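Local coordinates for Can2 (Sulfobacillus thermosulfidooxidans, PDB 7BDV), which is a CRISPR ancillary nuclease of dual specificity that binds cyclic tetra-adenylate, carries CARF domains and potentiates type III CRISPR defence, at residues A[89-94]-A[115-120]; A[13-18]-A[38-43]; A[289-294]-A[326-331]; A[240-245]-A[351-356]. All blocks are in the same frame, centred on the assembly; numbering follows the deposited sequence.

Interaction 1 of 4, residues A[89-94]-A[115-120]. With nucleotides of chain E.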
# COMPACT_ATOMS: atom_id res chain seq x y z
N ASN A 89 -38.60 9.47 -0.19
CA ASN A 89 -38.09 9.39 -1.58
C ASN A 89 -36.56 9.25 -1.59
O ASN A 89 -35.94 9.63 -2.59
CB ASN A 89 -38.55 10.61 -2.39
CG ASN A 89 -40.05 10.81 -2.34
OD1 ASN A 89 -40.54 11.83 -1.86
ND2 ASN A 89 -40.79 9.80 -2.79
N ALA A 90 -35.96 8.71 -0.52
CA ALA A 90 -34.50 8.58 -0.37
C ALA A 90 -34.00 7.57 -1.40
O ALA A 90 -34.76 6.65 -1.73
CB ALA A 90 -34.21 8.17 1.04
N ILE A 91 -32.77 7.72 -1.88
CA ILE A 91 -32.02 6.69 -2.67
C ILE A 91 -30.74 6.34 -1.88
O ILE A 91 -30.14 7.26 -1.30
CB ILE A 91 -31.74 7.19 -4.10
CG1 ILE A 91 -30.74 6.33 -4.87
CG2 ILE A 91 -31.26 8.63 -4.08
CD1 ILE A 91 -30.70 6.64 -6.34
N LEU A 92 -30.37 5.06 -1.85
CA LEU A 92 -29.19 4.55 -1.09
C LEU A 92 -28.07 4.25 -2.07
O LEU A 92 -28.29 3.52 -3.05
CB LEU A 92 -29.57 3.31 -0.29
CG LEU A 92 -28.41 2.63 0.44
CD1 LEU A 92 -27.96 3.49 1.59
CD2 LEU A 92 -28.81 1.25 0.94
N ASN A 93 -26.89 4.81 -1.80
CA ASN A 93 -25.58 4.36 -2.32
C ASN A 93 -25.00 3.38 -1.29
O ASN A 93 -24.61 3.82 -0.25
CB ASN A 93 -24.67 5.53 -2.63
CG ASN A 93 -23.41 5.09 -3.36
OD1 ASN A 93 -23.01 3.92 -3.30
ND2 ASN A 93 -22.78 6.04 -4.01
N VAL A 94 -25.00 2.08 -1.61
CA VAL A 94 -24.65 0.99 -0.67
C VAL A 94 -23.17 0.60 -0.85
O VAL A 94 -22.73 -0.41 -0.27
CB VAL A 94 -25.62 -0.20 -0.89
CG1 VAL A 94 -25.33 -0.94 -2.20
CG2 VAL A 94 -25.66 -1.19 0.28
N PRO A 115 -34.87 2.84 -4.56
CA PRO A 115 -33.71 2.66 -5.41
C PRO A 115 -32.40 2.51 -4.60
O PRO A 115 -32.17 3.21 -3.61
CB PRO A 115 -33.63 3.92 -6.28
CG PRO A 115 -34.91 4.70 -6.01
CD PRO A 115 -35.53 4.13 -4.76
N ILE A 116 -31.55 1.60 -5.06
CA ILE A 116 -30.25 1.30 -4.41
C ILE A 116 -29.22 1.17 -5.52
O ILE A 116 -29.40 0.31 -6.39
CB ILE A 116 -30.32 0.03 -3.54
CG1 ILE A 116 -31.40 0.11 -2.47
CG2 ILE A 116 -28.95 -0.22 -2.92
CD1 ILE A 116 -31.74 -1.23 -1.80
N ILE A 117 -28.17 1.98 -5.46
CA ILE A 117 -27.08 2.00 -6.46
C ILE A 117 -25.79 1.46 -5.81
O ILE A 117 -25.62 1.58 -4.61
CB ILE A 117 -26.91 3.40 -7.03
CG1 ILE A 117 -26.28 4.37 -6.02
CG2 ILE A 117 -28.24 3.91 -7.56
CD1 ILE A 117 -25.79 5.64 -6.65
N TYR A 118 -24.93 0.89 -6.65
CA TYR A 118 -23.59 0.39 -6.27
C TYR A 118 -22.65 0.77 -7.41
O TYR A 118 -23.00 0.53 -8.56
CB TYR A 118 -23.65 -1.11 -6.00
CG TYR A 118 -22.29 -1.70 -5.68
CD1 TYR A 118 -21.42 -2.06 -6.70
CD2 TYR A 118 -21.89 -1.89 -4.37
CE1 TYR A 118 -20.17 -2.59 -6.40
CE2 TYR A 118 -20.63 -2.40 -4.06
CZ TYR A 118 -19.79 -2.78 -5.09
OH TYR A 118 -18.55 -3.26 -4.79
N VAL A 119 -21.50 1.37 -7.08
CA VAL A 119 -20.52 1.88 -8.04
C VAL A 119 -19.44 0.83 -8.26
O VAL A 119 -18.71 0.56 -7.32
CB VAL A 119 -19.91 3.22 -7.61
CG1 VAL A 119 -18.89 3.64 -8.63
CG2 VAL A 119 -20.97 4.30 -7.48
N ASP A 120 -19.38 0.27 -9.47
CA ASP A 120 -18.37 -0.73 -9.91
C ASP A 120 -17.30 0.02 -10.71
O ASP A 120 -17.57 0.34 -11.87
CB ASP A 120 -19.03 -1.83 -10.72
CG ASP A 120 -18.05 -2.79 -11.41
OD1 ASP A 120 -16.86 -2.78 -11.05
OD2 ASP A 120 -18.50 -3.56 -12.29
P A E 2 -16.84 -3.25 -1.57
OP1 A E 2 -18.03 -3.67 -2.35
OP2 A E 2 -16.82 -3.15 -0.08
O5' A E 2 -15.79 -4.41 -1.93
C5' A E 2 -14.50 -4.39 -1.30
C4' A E 2 -14.14 -5.84 -1.07
O4' A E 2 -14.26 -6.52 -2.35
C3' A E 2 -12.74 -6.16 -0.57
O3' A E 2 -12.79 -7.27 0.38
C2' A E 2 -12.02 -6.55 -1.86
O2' A E 2 -10.91 -7.42 -1.74
C1' A E 2 -13.12 -7.31 -2.56
N9 A E 2 -12.98 -7.51 -3.97
C8 A E 2 -12.75 -6.54 -4.94
N7 A E 2 -12.67 -7.05 -6.14
C5 A E 2 -12.85 -8.42 -5.94
C6 A E 2 -12.85 -9.50 -6.83
N6 A E 2 -12.65 -9.33 -8.12
N1 A E 2 -13.07 -10.75 -6.34
C2 A E 2 -13.24 -10.88 -5.02
N3 A E 2 -13.25 -9.93 -4.08
C4 A E 2 -13.04 -8.71 -4.62
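The carbonyl oxygen of Leu92 is gripped twice by the neighbouring strand: Ile117 N donates a hydrogen bond to Leu92 O at 2.9 Å, and Ile116 CA adds a CA-H...O contact to the same oxygen at 3.3 Å. Leu92 N reaches Pro115 O and Val94 N reaches Ile117 O, completing a parallel ladder in which Leu92 pairs with Ile116 and Asn93 with Ile117. On one face the Leu92 and Ile116 side chains run alongside each other, and Ile116 CG2 also meets Val94 CG1 at 3.8 Å; Ala105, Phe106 and Phe109 of helix 99-111 cover this face. On the other, Ile117 holds CG1 between its own backbone N and carbonyl carbon (chi1 72°), which brings that branch to 3.9 Å from Asn93 CB, while Ile117 CG2 faces Ile91 CD1 at 3.9 Å. The buried Asn93 amide is fixed in rotation from both ends: OD1 bonds to Thr95 OG1, ND2 to Tyr14 OH and Pro24 O. Beyond the ladder, Tyr118 extends its ring with CG anti to the backbone N (chi1 177°), and its hydroxyl donates to OP1 of A2 of chain E at 2.5 Å. That phosphate oxygen lies in the ring plane, at the edge, and Val94 CG1 also sits near the plane. Ile100 of the second subunit packs on Tyr118. Strand 90-93, helix 99-111 and strand 116-120 form a beta-alpha-beta unit of the CARF domain, a Rossmann-like fold that here meets the cyclic nucleotide at the C-terminal end of its parallel strands.

Interaction 2 of 4, residues A[13-18]-A[38-43]. With nucleotides of chain E.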
# COMPACT_ATOMS: atom_id res chain seq x y z
N THR A 13 -33.25 12.71 -2.08
CA THR A 13 -32.34 12.51 -0.92
C THR A 13 -31.40 11.34 -1.23
O THR A 13 -31.90 10.23 -1.48
CB THR A 13 -33.16 12.33 0.36
OG1 THR A 13 -33.93 13.52 0.59
CG2 THR A 13 -32.29 12.04 1.57
N TYR A 14 -30.10 11.60 -1.22
CA TYR A 14 -29.03 10.61 -1.50
C TYR A 14 -28.37 10.24 -0.17
O TYR A 14 -27.91 11.13 0.56
CB TYR A 14 -28.11 11.25 -2.54
CG TYR A 14 -26.84 10.53 -2.86
CD1 TYR A 14 -26.83 9.47 -3.74
CD2 TYR A 14 -25.63 10.95 -2.35
CE1 TYR A 14 -25.65 8.85 -4.12
CE2 TYR A 14 -24.44 10.34 -2.70
CZ TYR A 14 -24.46 9.26 -3.56
OH TYR A 14 -23.30 8.64 -3.91
N VAL A 15 -28.43 8.96 0.19
CA VAL A 15 -27.89 8.44 1.48
C VAL A 15 -26.62 7.67 1.17
O VAL A 15 -26.67 6.69 0.37
CB VAL A 15 -28.93 7.59 2.22
CG1 VAL A 15 -28.38 7.02 3.52
CG2 VAL A 15 -30.21 8.37 2.47
N CYS A 16 -25.50 8.06 1.77
CA CYS A 16 -24.26 7.28 1.55
C CYS A 16 -23.53 7.00 2.86
O CYS A 16 -23.72 7.71 3.88
CB CYS A 16 -23.41 7.87 0.44
SG CYS A 16 -23.14 9.64 0.59
N LEU A 17 -22.77 5.91 2.82
CA LEU A 17 -22.06 5.36 4.01
C LEU A 17 -20.59 5.73 3.86
O LEU A 17 -19.98 5.21 2.91
CB LEU A 17 -22.23 3.83 4.02
CG LEU A 17 -23.58 3.29 4.44
CD1 LEU A 17 -24.70 3.90 3.62
CD2 LEU A 17 -23.62 1.78 4.29
N LEU A 18 -20.03 6.54 4.76
CA LEU A 18 -18.64 7.03 4.63
C LEU A 18 -17.66 5.98 5.19
O LEU A 18 -17.95 5.36 6.23
CB LEU A 18 -18.48 8.35 5.37
CG LEU A 18 -19.32 9.50 4.81
CD1 LEU A 18 -18.77 10.85 5.25
CD2 LEU A 18 -19.40 9.46 3.29
N ILE A 38 -27.53 12.73 2.73
CA ILE A 38 -27.39 12.24 4.13
C ILE A 38 -26.10 11.41 4.20
O ILE A 38 -26.05 10.34 3.54
CB ILE A 38 -28.63 11.47 4.60
CG1 ILE A 38 -29.86 12.39 4.60
CG2 ILE A 38 -28.45 10.87 6.00
CD1 ILE A 38 -31.14 11.67 4.76
N LEU A 39 -25.12 11.89 4.95
CA LEU A 39 -23.81 11.19 5.17
C LEU A 39 -23.89 10.41 6.50
O LEU A 39 -24.07 11.03 7.56
CB LEU A 39 -22.68 12.22 5.20
CG LEU A 39 -22.55 13.15 4.00
CD1 LEU A 39 -21.44 14.16 4.22
CD2 LEU A 39 -22.31 12.36 2.72
N LEU A 40 -23.83 9.09 6.42
CA LEU A 40 -23.68 8.21 7.60
C LEU A 40 -22.19 8.05 7.90
O LEU A 40 -21.53 7.29 7.17
CB LEU A 40 -24.35 6.87 7.30
CG LEU A 40 -25.83 6.76 7.62
CD1 LEU A 40 -26.61 8.00 7.23
CD2 LEU A 40 -26.43 5.54 6.94
N TYR A 41 -21.67 8.76 8.91
CA TYR A 41 -20.25 8.68 9.32
C TYR A 41 -20.16 7.89 10.63
O TYR A 41 -21.20 7.64 11.25
CB TYR A 41 -19.61 10.07 9.43
CG TYR A 41 -20.08 10.88 10.61
CD1 TYR A 41 -21.21 11.69 10.52
CD2 TYR A 41 -19.38 10.86 11.80
CE1 TYR A 41 -21.64 12.43 11.61
CE2 TYR A 41 -19.80 11.59 12.90
CZ TYR A 41 -20.94 12.38 12.80
OH TYR A 41 -21.35 13.10 13.88
N THR A 42 -18.96 7.49 11.03
CA THR A 42 -18.74 6.66 12.23
C THR A 42 -17.86 7.43 13.21
O THR A 42 -17.21 8.40 12.82
CB THR A 42 -18.14 5.32 11.83
OG1 THR A 42 -16.90 5.63 11.22
CG2 THR A 42 -19.02 4.55 10.88
N PRO A 43 -17.85 7.02 14.50
CA PRO A 43 -17.01 7.66 15.52
C PRO A 43 -15.53 7.72 15.13
O PRO A 43 -15.02 6.78 14.53
CB PRO A 43 -17.19 6.76 16.75
CG PRO A 43 -18.53 6.10 16.55
CD PRO A 43 -18.65 5.92 15.05
P A E 4 -15.90 -5.29 5.30
OP1 A E 4 -17.04 -5.39 6.26
OP2 A E 4 -15.79 -5.52 3.84
O5' A E 4 -15.60 -3.74 5.57
C5' A E 4 -14.63 -3.05 4.82
C4' A E 4 -15.12 -1.63 4.70
O4' A E 4 -15.42 -1.10 6.03
C3' A E 4 -14.11 -0.67 4.08
O3' A E 4 -14.83 0.15 3.15
C2' A E 4 -13.59 0.09 5.30
O2' A E 4 -12.99 1.33 4.99
C1' A E 4 -14.85 0.19 6.14
N9 A E 4 -14.65 0.48 7.54
C8 A E 4 -13.77 -0.15 8.43
N7 A E 4 -13.85 0.36 9.65
C5 A E 4 -14.80 1.38 9.55
C6 A E 4 -15.30 2.31 10.48
N6 A E 4 -14.90 2.35 11.74
N1 A E 4 -16.23 3.23 10.07
C2 A E 4 -16.59 3.19 8.78
N3 A E 4 -16.20 2.35 7.81
C4 A E 4 -15.28 1.47 8.26
O HOH W 1 -16.87 6.64 8.51
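The Tyr41 ring hangs from a CB that meets Leu18 CD1 at 4.3 Å, and just beyond it the adenine of A4 of chain E turns its N1-C2 edge to both segments: Thr42 OG1 donates to adenine N1 at 2.7 Å, and Leu18 O lies 3.6 Å from adenine C2. One water donates to both Leu18 O and Thr42 OG1. Thr42 sets OG1 between its backbone N and carbonyl carbon (chi1 61°), beside adenine N1. The Tyr14 side chain touches Pro28 and Val29, that of Tyr41 Val49. Between the strands, Ile38 N donates to Tyr14 O at 2.7 Å, Cys16 N to Ile38 O, Leu40 N to Cys16 O and Leu18 N to Leu40 O. On one face Val15 and Ile38, then Leu17 and Leu40, run side by side; at the start of the ladder Thr13 CG2 approaches Ile38 CD1 closely (3.4 Å). On the other face Cys16 SG meets Leu39 CD2 at 3.6 Å, and Leu18 CD2 closes on the same methyl. Helix 23-31 touches Cys16 and Leu18, and helix 47-55 lies over Leu39 and Leu18. Strand 13-17 pairs on its other edge with strand 90-93, and strand 36-41 with strand 62-67.

Interaction 3 of 4, residues A[289-294]-A[326-331]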
# COMPACT_ATOMS: atom_id res chain seq x y z
N VAL A 289 -0.44 7.38 -12.02
CA VAL A 289 0.85 7.99 -11.64
C VAL A 289 1.97 7.25 -12.40
O VAL A 289 2.04 6.00 -12.30
CB VAL A 289 1.02 7.94 -10.11
CG1 VAL A 289 2.34 8.53 -9.64
CG2 VAL A 289 -0.16 8.61 -9.40
N ILE A 290 2.79 7.98 -13.14
CA ILE A 290 4.04 7.44 -13.78
C ILE A 290 5.25 8.00 -13.04
O ILE A 290 5.31 9.23 -12.83
CB ILE A 290 4.10 7.76 -15.28
CG1 ILE A 290 2.84 7.29 -16.00
CG2 ILE A 290 5.36 7.19 -15.91
CD1 ILE A 290 2.67 7.88 -17.35
N GLU A 291 6.13 7.12 -12.56
CA GLU A 291 7.53 7.42 -12.14
C GLU A 291 8.45 7.21 -13.35
O GLU A 291 8.54 6.06 -13.87
CB GLU A 291 7.89 6.52 -10.96
CG GLU A 291 9.26 6.79 -10.37
CD GLU A 291 9.37 8.05 -9.52
OE1 GLU A 291 8.33 8.73 -9.29
OE2 GLU A 291 10.50 8.34 -9.07
N CYS A 292 9.06 8.28 -13.87
CA CYS A 292 9.98 8.23 -15.04
C CYS A 292 11.26 9.05 -14.82
O CYS A 292 12.07 9.10 -15.76
CB CYS A 292 9.26 8.66 -16.31
SG CYS A 292 8.26 10.15 -16.06
N LYS A 293 11.44 9.64 -13.63
CA LYS A 293 12.70 10.32 -13.21
C LYS A 293 13.83 9.29 -13.05
O LYS A 293 13.61 8.29 -12.37
CB LYS A 293 12.50 11.09 -11.91
CG LYS A 293 12.15 12.56 -12.09
N THR A 294 14.98 9.55 -13.67
CA THR A 294 16.27 8.82 -13.48
C THR A 294 17.22 9.78 -12.75
O THR A 294 17.73 10.69 -13.46
CB THR A 294 16.91 8.40 -14.82
OG1 THR A 294 15.93 7.88 -15.72
CG2 THR A 294 17.98 7.33 -14.67
N SER A 326 -0.30 2.79 -10.88
CA SER A 326 1.10 3.28 -10.85
C SER A 326 1.90 2.55 -11.93
O SER A 326 1.69 1.37 -12.19
CB SER A 326 1.68 3.12 -9.48
OG SER A 326 1.65 1.75 -9.09
N MSE A 327 2.79 3.28 -12.59
CA MSE A 327 3.68 2.69 -13.58
C MSE A 327 5.10 3.18 -13.32
O MSE A 327 5.29 4.34 -12.93
CB MSE A 327 3.28 3.07 -15.00
CG MSE A 327 4.38 2.76 -16.02
SE MSE A 327 3.77 3.06 -17.81
CE MSE A 327 3.06 1.31 -18.40
N PHE A 328 6.06 2.30 -13.55
CA PHE A 328 7.47 2.66 -13.49
C PHE A 328 8.05 2.53 -14.89
O PHE A 328 8.10 1.41 -15.44
CB PHE A 328 8.17 1.81 -12.42
CG PHE A 328 9.65 2.07 -12.27
CD1 PHE A 328 10.19 3.32 -12.52
CD2 PHE A 328 10.50 1.07 -11.83
CE1 PHE A 328 11.54 3.56 -12.35
CE2 PHE A 328 11.86 1.32 -11.65
CZ PHE A 328 12.37 2.56 -11.92
N ALA A 329 8.42 3.65 -15.48
CA ALA A 329 8.96 3.76 -16.85
C ALA A 329 10.44 4.14 -16.77
O ALA A 329 10.77 5.06 -16.00
CB ALA A 329 8.16 4.78 -17.65
N SER A 330 11.28 3.44 -17.53
CA SER A 330 12.76 3.58 -17.55
C SER A 330 13.28 3.43 -18.99
O SER A 330 12.71 2.63 -19.76
CB SER A 330 13.37 2.53 -16.65
OG SER A 330 14.76 2.66 -16.57
N TYR A 331 14.33 4.16 -19.36
CA TYR A 331 15.07 3.95 -20.63
C TYR A 331 16.17 2.90 -20.41
O TYR A 331 16.63 2.36 -21.42
CB TYR A 331 15.63 5.26 -21.22
CG TYR A 331 16.76 5.91 -20.44
CD1 TYR A 331 18.08 5.54 -20.67
CD2 TYR A 331 16.51 6.91 -19.51
CE1 TYR A 331 19.11 6.09 -19.94
CE2 TYR A 331 17.53 7.49 -18.79
CZ TYR A 331 18.84 7.08 -19.00
OH TYR A 331 19.86 7.63 -18.30
O HOH W 2 13.22 5.78 -14.64
O HOH W 3 15.29 5.60 -16.88
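Met327, built as selenomethionine, and Glu291 have the most surface buried here, and their side chains leave opposite faces of a parallel strand pair. Their backbones are bonded directly: Glu291 N donates to Met327 O at 2.9 Å. The ladder continues on both sides of that bond, with Met327 N donating to Val289 O and Ala329 N to Glu291 O. With CG anti to the backbone N (chi1 166°) and a bend at chi3, the Met327 chain leaves the sheet to meet Leu360 and Trp363 of helix 356-365; across the pair its CB faces Ile290 CG1 at 4.4 Å. The Ile290 CG2 methyl sits 4.1 Å from Ala329 CB on the same face. Strands 286-291 and 325-329 with helix 306-320 form a beta-alpha-beta unit of the endonuclease domain; sequence and fold are consistent with a PD-(D/E)XK motif, Asp278 with Glu291-Cys292-Lys293. Glu291 bends at chi2 (75°), leaving the carboxylate beside Asp278, a close pair of like charges. Its CG lies 4.2 Å from Phe328 CD1, and the carboxylate plane stands 49° from the Phe328 ring. Glu291 O lies in that ring's plane, at its edge, 3.5 Å from Phe328 CD1. Ile312 of helix 306-320 touches both side chains. Past the ladder, Thr294 lies crosswise to the Tyr331 side chain, its OG1 3.5 Å from Tyr331 CE2. A water donates to Thr294 OG1 at 2.6 Å and accepts from Tyr331 N, bridging the diverging backbones, while Tyr331 OH is held by Asn189.

Interaction 4 of 4, residues A[240-245]-A[351-356]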
# COMPACT_ATOMS: atom_id res chain seq x y z
N GLY A 240 15.85 14.05 -17.91
CA GLY A 240 14.74 14.95 -18.29
C GLY A 240 14.22 14.62 -19.68
O GLY A 240 13.01 14.71 -19.91
N TRP A 241 15.11 14.29 -20.63
CA TRP A 241 14.70 13.95 -22.00
C TRP A 241 13.67 12.81 -21.98
O TRP A 241 12.67 12.83 -22.77
CB TRP A 241 15.92 13.60 -22.86
CG TRP A 241 16.56 12.31 -22.47
CD1 TRP A 241 17.63 12.15 -21.65
CD2 TRP A 241 16.22 10.98 -22.92
NE1 TRP A 241 18.02 10.84 -21.61
CE2 TRP A 241 17.14 10.09 -22.34
CE3 TRP A 241 15.25 10.46 -23.79
CZ2 TRP A 241 17.09 8.72 -22.53
CZ3 TRP A 241 15.20 9.10 -23.98
CH2 TRP A 241 16.11 8.24 -23.36
N PHE A 242 13.85 11.82 -21.09
CA PHE A 242 12.96 10.64 -21.07
C PHE A 242 11.62 11.02 -20.43
O PHE A 242 10.60 10.51 -20.87
CB PHE A 242 13.59 9.48 -20.30
CG PHE A 242 12.73 8.25 -20.31
CD1 PHE A 242 12.44 7.62 -21.52
CD2 PHE A 242 12.14 7.76 -19.14
CE1 PHE A 242 11.62 6.50 -21.53
CE2 PHE A 242 11.34 6.64 -19.16
CZ PHE A 242 11.07 6.02 -20.36
N GLU A 243 11.63 11.88 -19.42
CA GLU A 243 10.39 12.43 -18.80
C GLU A 243 9.58 13.12 -19.88
O GLU A 243 8.41 12.95 -19.90
CB GLU A 243 10.74 13.40 -17.65
CG GLU A 243 11.59 12.78 -16.55
CD GLU A 243 11.83 13.67 -15.33
OE1 GLU A 243 10.82 14.11 -14.71
OE2 GLU A 243 13.04 13.93 -15.01
N HIS A 244 10.19 13.89 -20.76
CA HIS A 244 9.50 14.61 -21.86
C HIS A 244 8.99 13.57 -22.87
O HIS A 244 7.87 13.70 -23.39
CB HIS A 244 10.40 15.65 -22.51
CG HIS A 244 10.61 16.89 -21.71
ND1 HIS A 244 11.79 17.13 -21.04
CD2 HIS A 244 9.82 17.96 -21.51
CE1 HIS A 244 11.72 18.29 -20.43
NE2 HIS A 244 10.51 18.83 -20.71
N TYR A 245 9.78 12.54 -23.15
CA TYR A 245 9.35 11.48 -24.09
C TYR A 245 8.03 10.87 -23.59
O TYR A 245 7.06 10.74 -24.36
CB TYR A 245 10.47 10.45 -24.30
CG TYR A 245 10.06 9.30 -25.16
CD1 TYR A 245 9.72 9.48 -26.49
CD2 TYR A 245 9.96 8.02 -24.64
CE1 TYR A 245 9.26 8.44 -27.27
CE2 TYR A 245 9.51 6.97 -25.40
CZ TYR A 245 9.23 7.16 -26.74
OH TYR A 245 8.78 6.07 -27.42
N ASP A 351 10.79 -0.96 -19.34
CA ASP A 351 12.23 -0.63 -19.42
C ASP A 351 12.70 -0.58 -20.88
O ASP A 351 13.92 -0.64 -21.08
CB ASP A 351 13.03 -1.62 -18.58
CG ASP A 351 13.16 -3.01 -19.17
OD1 ASP A 351 12.32 -3.37 -20.02
OD2 ASP A 351 14.12 -3.73 -18.77
N GLN A 352 11.77 -0.50 -21.85
CA GLN A 352 12.04 -0.58 -23.31
C GLN A 352 11.25 0.54 -23.96
O GLN A 352 10.09 0.36 -24.30
CB GLN A 352 11.68 -1.93 -23.95
N PRO A 353 11.83 1.75 -24.11
CA PRO A 353 11.10 2.87 -24.70
C PRO A 353 10.36 2.58 -26.02
O PRO A 353 9.33 3.19 -26.25
CB PRO A 353 12.20 3.89 -24.87
CG PRO A 353 13.10 3.61 -23.68
CD PRO A 353 13.17 2.10 -23.63
N SER A 354 10.88 1.66 -26.85
CA SER A 354 10.22 1.17 -28.09
C SER A 354 8.82 0.62 -27.80
O SER A 354 7.96 0.76 -28.70
CB SER A 354 11.06 0.11 -28.78
OG SER A 354 11.00 -1.10 -28.04
N GLN A 355 8.58 0.01 -26.64
CA GLN A 355 7.31 -0.66 -26.29
C GLN A 355 6.38 0.27 -25.47
O GLN A 355 5.26 -0.16 -25.16
CB GLN A 355 7.53 -1.89 -25.42
CG GLN A 355 8.58 -2.85 -25.96
CD GLN A 355 8.20 -3.31 -27.34
OE1 GLN A 355 7.22 -4.02 -27.51
NE2 GLN A 355 9.01 -2.96 -28.32
N LEU A 356 6.82 1.45 -25.10
CA LEU A 356 6.10 2.22 -24.05
C LEU A 356 4.70 2.59 -24.52
O LEU A 356 3.75 2.41 -23.74
CB LEU A 356 6.91 3.46 -23.67
CG LEU A 356 6.36 4.26 -22.48
CD1 LEU A 356 6.26 3.42 -21.22
CD2 LEU A 356 7.20 5.47 -22.24
O HOH W 4 7.31 3.69 -27.54
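Pro353 is the bump of this contact: its ring juts into the notch between Phe242 and Tyr245, three residues apart on one side of helix 231-254. The pyrrolidine is set roughly perpendicular to both aromatic side chains, CG 3.9 Å from Phe242 CE1 and CB 4.1 Å from Tyr245 CE2. Both aromatics hold CG anti to the backbone N (chi1 -177° and 176°), which carries the two rings out to meet residues 351-356. Leu356 is the second bump. Its CD2 methyl reaches both rings, 4.2 Å from Tyr245 CE2 and 4.3 Å from Phe242 CZ, and it also touches Val246 and Leu249 of the same helix. The helix and the turn themselves stay well apart, Phe242 CA and Pro353 CA being 8.8 Å from each other, so the meeting is one of side chains with the turn. A polar approach comes at the tyrosine rim, where Pro353 O lies near the ring plane, 3.2 Å from Tyr245 OH; a water 2.8 Å from Tyr245 OH also links the two. Gln355 N bonds to Gln352 O, shaping the turn that presents Pro353. Ser178 and Tyr331 also touch the proline, and Ala175 of helix 168-176 touches Tyr245, so the notch has neighbours from other parts of the chain. The apolar seat thus lodges the turn that carries the chain from strand 347-350 into helix 356-365 against helix 231-254: apolar packing between a helix and a strand-to-helix connection, within an endonuclease domain of PD-(D/E)XK type.

The contacts form two clusters, one in each domain of the chain. Interaction 2 closes before interaction 1 opens, and both precede the endonuclease contacts. Their centres are 12 Å apart in the CARF sheet, where strands 13-17 and 90-93 are neighbours: Ile91 N lies 2.7 Å from Thr13 O, a probable hydrogen bond, so four adjacent parallel strands run through both. Interactions 3 and 4, with centres 9 Å apart, belong to the endonuclease domain, interaction 3 being nested in the loop that 240-245 and 351-356 close. They touch where Trp241 and Phe242 pack on 329-331. Between the clusters, centres lie about 38 to 45 Å apart; the bound nucleotides meet interactions 1 and 2, consistent with sensing and cleavage in separate domains.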